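Local coordinates for enterochelin esterase (PDB 3MGA), which probably hydrolyses the ester bonds of the siderophore ferric enterobactin, releasing its iron inside the bacterial cell, at residues 251-263 with 293-306. Sequence-based numbering, arbitrary orientation.
Sequences ELPCNADFWLAVQ and LSALYAGLNWPTRF
Two helices of the alpha/beta-hydrolase domain meet here around Trp259: the axes of helix 256-263 and helix 293-301 cross at -66°, with Trp259 between them. Residues 293-301 are part of helix 290-301, which begins within a GxSxG sequence, probably the nucleophile elbow. The indole lies over Ala298, whose CB sits over the face, 3.6 Å from the centroid of the Trp259 five-membered ring; Phe258 backs the other face. At the indole's polar corner, Trp259 NE1 donates to Ser294 OG (3.0 Å, 155°), with the oxygen slightly tilted from the ring plane. The same hydroxyl, carried anti to the backbone N, also meets a water that accepts from Asn255 N and lies within hydrogen-bonding distance of Glu251 O, tying the turn before the helix to Ser294.

The far edge of Trp259 points into the face of Phe306, an edge-to-face pair with centroids 5.1 Å apart and planes at 64°. Trp302 completes the aromatic cluster, its CZ3 pressing on Trp259 CB at 3.4 Å. Gln263, extended beyond CG, runs between Trp302 and Phe306: its NE2 lies over the Trp302 face, 3.5 Å from Trp302 CG, yet at the edge of Phe306. A bond from Gln263 NE2 to Trp259 O (3.1 Å), from above the carbonyl plane, helps fix the amide. Toward the loop, Cys254 CA sits over the face of the Tyr297 ring, a CH-pi contact 3.6 Å from its centroid, while Cys254 SG approaches obliquely and also touches Leu293.

Beneath the cluster, Trp259 and Phe306 both rest on Val285 of strand 284-288, in the central sheet, and Val262 reaches Trp178 of strand 174-180. At the Cys254 end, helix 328-335 packs against both Cys254 and Leu293.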
loop_
_atom_site.group_PDB
_atom_site.type_symbol
_atom_site.label_atom_id
_atom_site.label_comp_id
_atom_site.label_asym_id
_atom_site.label_seq_id
_atom_site.Cartn_x
_atom_site.Cartn_y
_atom_site.Cartn_z
ATOM N N GLU A 251 0.121 -6.581 17.155
ATOM C CA GLU A 251 0.246 -7.944 16.617
ATOM C C GLU A 251 1.159 -8.133 15.410
ATOM O O GLU A 251 1.726 -9.206 15.249
ATOM C CB GLU A 251 -1.155 -8.503 16.297
ATOM C CG GLU A 251 -2.054 -8.619 17.538
ATOM C CD GLU A 251 -3.482 -9.062 17.235
ATOM O OE1 GLU A 251 -3.943 -8.931 16.075
ATOM O OE2 GLU A 251 -4.152 -9.537 18.179
ATOM N N LEU A 252 1.298 -7.114 14.568
ATOM C CA LEU A 252 2.141 -7.230 13.379
ATOM C C LEU A 252 3.636 -6.932 13.564
ATOM O O LEU A 252 4.468 -7.595 12.939
ATOM C CB LEU A 252 1.589 -6.375 12.225
ATOM C CG LEU A 252 0.242 -6.788 11.617
ATOM C CD1 LEU A 252 -0.084 -5.904 10.398
ATOM C CD2 LEU A 252 0.251 -8.246 11.201
ATOM N N PRO A 253 3.996 -5.940 14.396
ATOM C CA PRO A 253 5.437 -5.684 14.495
ATOM C C PRO A 253 6.228 -6.682 15.339
ATOM O O PRO A 253 6.492 -6.451 16.530
ATOM C CB PRO A 253 5.510 -4.273 15.085
ATOM C CG PRO A 253 4.263 -4.063 15.752
ATOM C CD PRO A 253 3.211 -4.878 15.038
ATOM N N CYS A 254 6.614 -7.781 14.701
ATOM C CA CYS A 254 7.406 -8.828 15.338
ATOM C C CYS A 254 6.784 -9.379 16.619
ATOM O O CYS A 254 7.420 -9.412 17.665
ATOM C CB CYS A 254 8.830 -8.323 15.607
ATOM S SG CYS A 254 9.697 -7.744 14.123
ATOM N N ASN A 255 5.529 -9.806 16.521
ATOM C CA ASN A 255 4.828 -10.427 17.650
ATOM C C ASN A 255 4.731 -11.921 17.330
ATOM O O ASN A 255 4.023 -12.318 16.406
ATOM C CB ASN A 255 3.442 -9.817 17.849
ATOM C CG ASN A 255 2.746 -10.333 19.099
ATOM O OD1 ASN A 255 3.228 -11.248 19.768
ATOM N ND2 ASN A 255 1.604 -9.739 19.422
ATOM N N ALA A 256 5.449 -12.738 18.094
ATOM C CA ALA A 256 5.494 -14.186 17.858
ATOM C C ALA A 256 4.155 -14.878 18.015
ATOM O O ALA A 256 3.847 -15.783 17.255
ATOM C CB ALA A 256 6.551 -14.848 18.749
ATOM N N ASP A 257 3.355 -14.460 18.988
ATOM C CA ASP A 257 2.039 -15.085 19.189
ATOM C C ASP A 257 1.145 -15.017 17.971
ATOM O O ASP A 257 0.419 -15.960 17.692
ATOM C CB ASP A 257 1.316 -14.515 20.413
ATOM C CG ASP A 257 1.840 -15.088 21.711
ATOM O OD1 ASP A 257 2.700 -15.997 21.650
ATOM O OD2 ASP A 257 1.375 -14.651 22.792
ATOM N N PHE A 258 1.196 -13.914 17.237
ATOM C CA PHE A 258 0.366 -13.795 16.048
ATOM C C PHE A 258 0.643 -14.955 15.092
ATOM O O PHE A 258 -0.277 -15.655 14.678
ATOM C CB PHE A 258 0.592 -12.463 15.342
ATOM C CG PHE A 258 -0.183 -12.323 14.068
ATOM C CD1 PHE A 258 -1.527 -11.987 14.091
ATOM C CD2 PHE A 258 0.426 -12.530 12.841
ATOM C CE1 PHE A 258 -2.244 -11.857 12.919
ATOM C CE2 PHE A 258 -0.295 -12.403 11.665
ATOM C CZ PHE A 258 -1.630 -12.062 11.709
ATOM N N TRP A 259 1.918 -15.164 14.771
ATOM C CA TRP A 259 2.302 -16.234 13.846
ATOM C C TRP A 259 2.193 -17.633 14.429
ATOM O O TRP A 259 1.934 -18.579 13.685
ATOM C CB TRP A 259 3.680 -15.970 13.253
ATOM C CG TRP A 259 3.630 -14.819 12.329
ATOM C CD1 TRP A 259 4.120 -13.567 12.541
ATOM C CD2 TRP A 259 2.964 -14.785 11.064
ATOM N NE1 TRP A 259 3.840 -12.768 11.464
ATOM C CE2 TRP A 259 3.128 -13.491 10.544
ATOM C CE3 TRP A 259 2.267 -15.735 10.311
ATOM C CZ2 TRP A 259 2.628 -13.119 9.298
ATOM C CZ3 TRP A 259 1.767 -15.369 9.081
ATOM C CH2 TRP A 259 1.946 -14.066 8.587
ATOM N N LEU A 260 2.394 -17.771 15.738
ATOM C CA LEU A 260 2.208 -19.066 16.382
ATOM C C LEU A 260 0.730 -19.417 16.259
ATOM O O LEU A 260 0.383 -20.516 15.856
ATOM C CB LEU A 260 2.615 -19.040 17.856
ATOM C CG LEU A 260 4.103 -19.021 18.195
ATOM C CD1 LEU A 260 4.301 -18.757 19.666
ATOM C CD2 LEU A 260 4.791 -20.339 17.773
ATOM N N ALA A 261 -0.129 -18.457 16.597
ATOM C CA ALA A 261 -1.573 -18.630 16.538
ATOM C C ALA A 261 -2.069 -18.988 15.139
ATOM O O ALA A 261 -2.944 -19.843 14.991
ATOM C CB ALA A 261 -2.270 -17.353 17.026
ATOM N N VAL A 262 -1.532 -18.311 14.119
ATOM C CA VAL A 262 -1.909 -18.574 12.734
ATOM C C VAL A 262 -1.609 -20.023 12.326
ATOM O O VAL A 262 -2.408 -20.668 11.639
ATOM C CB VAL A 262 -1.192 -17.601 11.764
ATOM C CG1 VAL A 262 -1.193 -18.132 10.337
ATOM C CG2 VAL A 262 -1.810 -16.200 11.851
ATOM N N GLN A 263 -0.477 -20.547 12.776
ATOM C CA GLN A 263 -0.084 -21.910 12.417
ATOM C C GLN A 263 -0.820 -23.008 13.198
ATOM O O GLN A 263 -1.226 -24.018 12.614
ATOM C CB GLN A 263 1.418 -22.076 12.613
ATOM C CG GLN A 263 2.232 -21.097 11.805
ATOM C CD GLN A 263 3.704 -21.204 12.086
ATOM O OE1 GLN A 263 4.307 -22.261 11.899
ATOM N NE2 GLN A 263 4.307 -20.095 12.507
ATOM N N LEU A 293 6.985 -5.991 7.480
ATOM C CA LEU A 293 7.898 -6.317 8.555
ATOM C C LEU A 293 7.500 -7.654 9.157
ATOM O O LEU A 293 8.342 -8.529 9.382
ATOM C CB LEU A 293 7.842 -5.217 9.634
ATOM C CG LEU A 293 8.563 -5.419 10.970
ATOM C CD1 LEU A 293 10.065 -5.599 10.806
ATOM C CD2 LEU A 293 8.260 -4.228 11.885
ATOM N N SER A 294 6.208 -7.811 9.398
ATOM C CA SER A 294 5.687 -9.026 9.993
ATOM C C SER A 294 5.870 -10.228 9.061
ATOM O O SER A 294 6.180 -11.316 9.528
ATOM C CB SER A 294 4.206 -8.854 10.360
ATOM O OG SER A 294 3.809 -9.820 11.319
ATOM N N ALA A 295 5.692 -10.034 7.754
ATOM C CA ALA A 295 5.846 -11.150 6.795
ATOM C C ALA A 295 7.286 -11.662 6.746
ATOM O O ALA A 295 7.509 -12.858 6.699
ATOM C CB ALA A 295 5.362 -10.754 5.393
ATOM N N LEU A 296 8.262 -10.756 6.750
ATOM C CA LEU A 296 9.663 -11.159 6.736
ATOM C C LEU A 296 9.963 -11.856 8.063
ATOM O O LEU A 296 10.580 -12.921 8.097
ATOM C CB LEU A 296 10.592 -9.961 6.534
ATOM C CG LEU A 296 12.089 -10.292 6.508
ATOM C CD1 LEU A 296 12.433 -11.269 5.372
ATOM C CD2 LEU A 296 12.913 -9.023 6.398
ATOM N N TYR A 297 9.518 -11.241 9.153
ATOM C CA TYR A 297 9.690 -11.800 10.487
ATOM C C TYR A 297 9.187 -13.242 10.515
ATOM O O TYR A 297 9.828 -14.115 11.098
ATOM C CB TYR A 297 8.945 -10.930 11.499
ATOM C CG TYR A 297 8.890 -11.463 12.913
ATOM C CD1 TYR A 297 7.812 -12.236 13.337
ATOM C CD2 TYR A 297 9.878 -11.165 13.831
ATOM C CE1 TYR A 297 7.730 -12.708 14.622
ATOM C CE2 TYR A 297 9.807 -11.644 15.138
ATOM C CZ TYR A 297 8.727 -12.416 15.521
ATOM O OH TYR A 297 8.634 -12.898 16.805
ATOM N N ALA A 298 8.046 -13.483 9.869
ATOM C CA ALA A 298 7.460 -14.828 9.801
ATOM C C ALA A 298 8.378 -15.777 9.036
ATOM O O ALA A 298 8.679 -16.863 9.504
ATOM C CB ALA A 298 6.087 -14.781 9.140
ATOM N N GLY A 299 8.808 -15.359 7.850
ATOM C CA GLY A 299 9.704 -16.164 7.030
ATOM C C GLY A 299 11.034 -16.431 7.710
ATOM O O GLY A 299 11.601 -17.525 7.579
ATOM N N LEU A 300 11.538 -15.426 8.424
ATOM C CA LEU A 300 12.800 -15.548 9.147
ATOM C C LEU A 300 12.710 -16.504 10.341
ATOM O O LEU A 300 13.646 -17.256 10.587
ATOM C CB LEU A 300 13.290 -14.177 9.627
ATOM C CG LEU A 300 13.775 -13.186 8.565
ATOM C CD1 LEU A 300 14.071 -11.834 9.200
ATOM C CD2 LEU A 300 15.011 -13.719 7.840
ATOM N N ASN A 301 11.593 -16.485 11.071
ATOM C CA ASN A 301 11.439 -17.357 12.245
ATOM C C ASN A 301 10.841 -18.744 11.973
ATOM O O ASN A 301 11.164 -19.700 12.687
ATOM C CB ASN A 301 10.655 -16.664 13.369
ATOM C CG ASN A 301 11.393 -15.463 13.947
ATOM O OD1 ASN A 301 11.986 -15.548 15.028
ATOM N ND2 ASN A 301 11.414 -14.361 13.203
ATOM N N TRP A 302 9.990 -18.862 10.956
ATOM C CA TRP A 302 9.371 -20.151 10.617
ATOM C C TRP A 302 9.491 -20.435 9.117
ATOM O O TRP A 302 8.480 -20.519 8.404
ATOM C CB TRP A 302 7.909 -20.167 11.061
ATOM C CG TRP A 302 7.758 -19.944 12.521
ATOM C CD1 TRP A 302 7.863 -20.885 13.507
ATOM C CD2 TRP A 302 7.494 -18.701 13.178
ATOM N NE1 TRP A 302 7.679 -20.303 14.734
ATOM C CE2 TRP A 302 7.448 -18.964 14.564
ATOM C CE3 TRP A 302 7.291 -17.392 12.730
ATOM C CZ2 TRP A 302 7.209 -17.968 15.506
ATOM C CZ3 TRP A 302 7.053 -16.403 13.661
ATOM C CH2 TRP A 302 7.015 -16.696 15.039
ATOM N N PRO A 303 10.740 -20.602 8.633
ATOM C CA PRO A 303 10.976 -20.840 7.205
ATOM C C PRO A 303 10.486 -22.206 6.737
ATOM O O PRO A 303 10.336 -22.428 5.539
ATOM C CB PRO A 303 12.498 -20.728 7.077
ATOM C CG PRO A 303 13.025 -21.088 8.427
ATOM C CD PRO A 303 11.981 -20.680 9.427
ATOM N N THR A 304 10.238 -23.102 7.686
ATOM C CA THR A 304 9.743 -24.442 7.395
ATOM C C THR A 304 8.259 -24.412 7.027
ATOM O O THR A 304 7.724 -25.392 6.512
ATOM C CB THR A 304 9.950 -25.387 8.612
ATOM O OG1 THR A 304 9.472 -26.704 8.297
ATOM C CG2 THR A 304 9.214 -24.859 9.844
ATOM N N ARG A 305 7.599 -23.291 7.318
ATOM C CA ARG A 305 6.186 -23.106 7.011
ATOM C C ARG A 305 5.968 -21.952 6.026
ATOM O O ARG A 305 5.098 -22.042 5.153
ATOM C CB ARG A 305 5.413 -22.861 8.303
ATOM C CG ARG A 305 3.914 -22.569 8.164
ATOM C CD ARG A 305 3.081 -23.694 7.537
ATOM N NE ARG A 305 3.187 -23.759 6.079
ATOM C CZ ARG A 305 2.469 -24.577 5.305
ATOM N NH1 ARG A 305 1.575 -25.407 5.834
ATOM N NH2 ARG A 305 2.643 -24.561 3.991
ATOM N N PHE A 306 6.749 -20.880 6.158
ATOM C CA PHE A 306 6.609 -19.719 5.276
ATOM C C PHE A 306 7.924 -19.466 4.543
ATOM O O PHE A 306 8.815 -18.786 5.056
ATOM C CB PHE A 306 6.194 -18.478 6.080
ATOM C CG PHE A 306 5.035 -18.714 7.014
ATOM C CD1 PHE A 306 3.758 -18.928 6.521
ATOM C CD2 PHE A 306 5.222 -18.698 8.389
ATOM C CE1 PHE A 306 2.686 -19.141 7.375
ATOM C CE2 PHE A 306 4.151 -18.903 9.256
ATOM C CZ PHE A 306 2.881 -19.122 8.742
HETATM O O HOH W 1 3.932 -10.546 14.120
#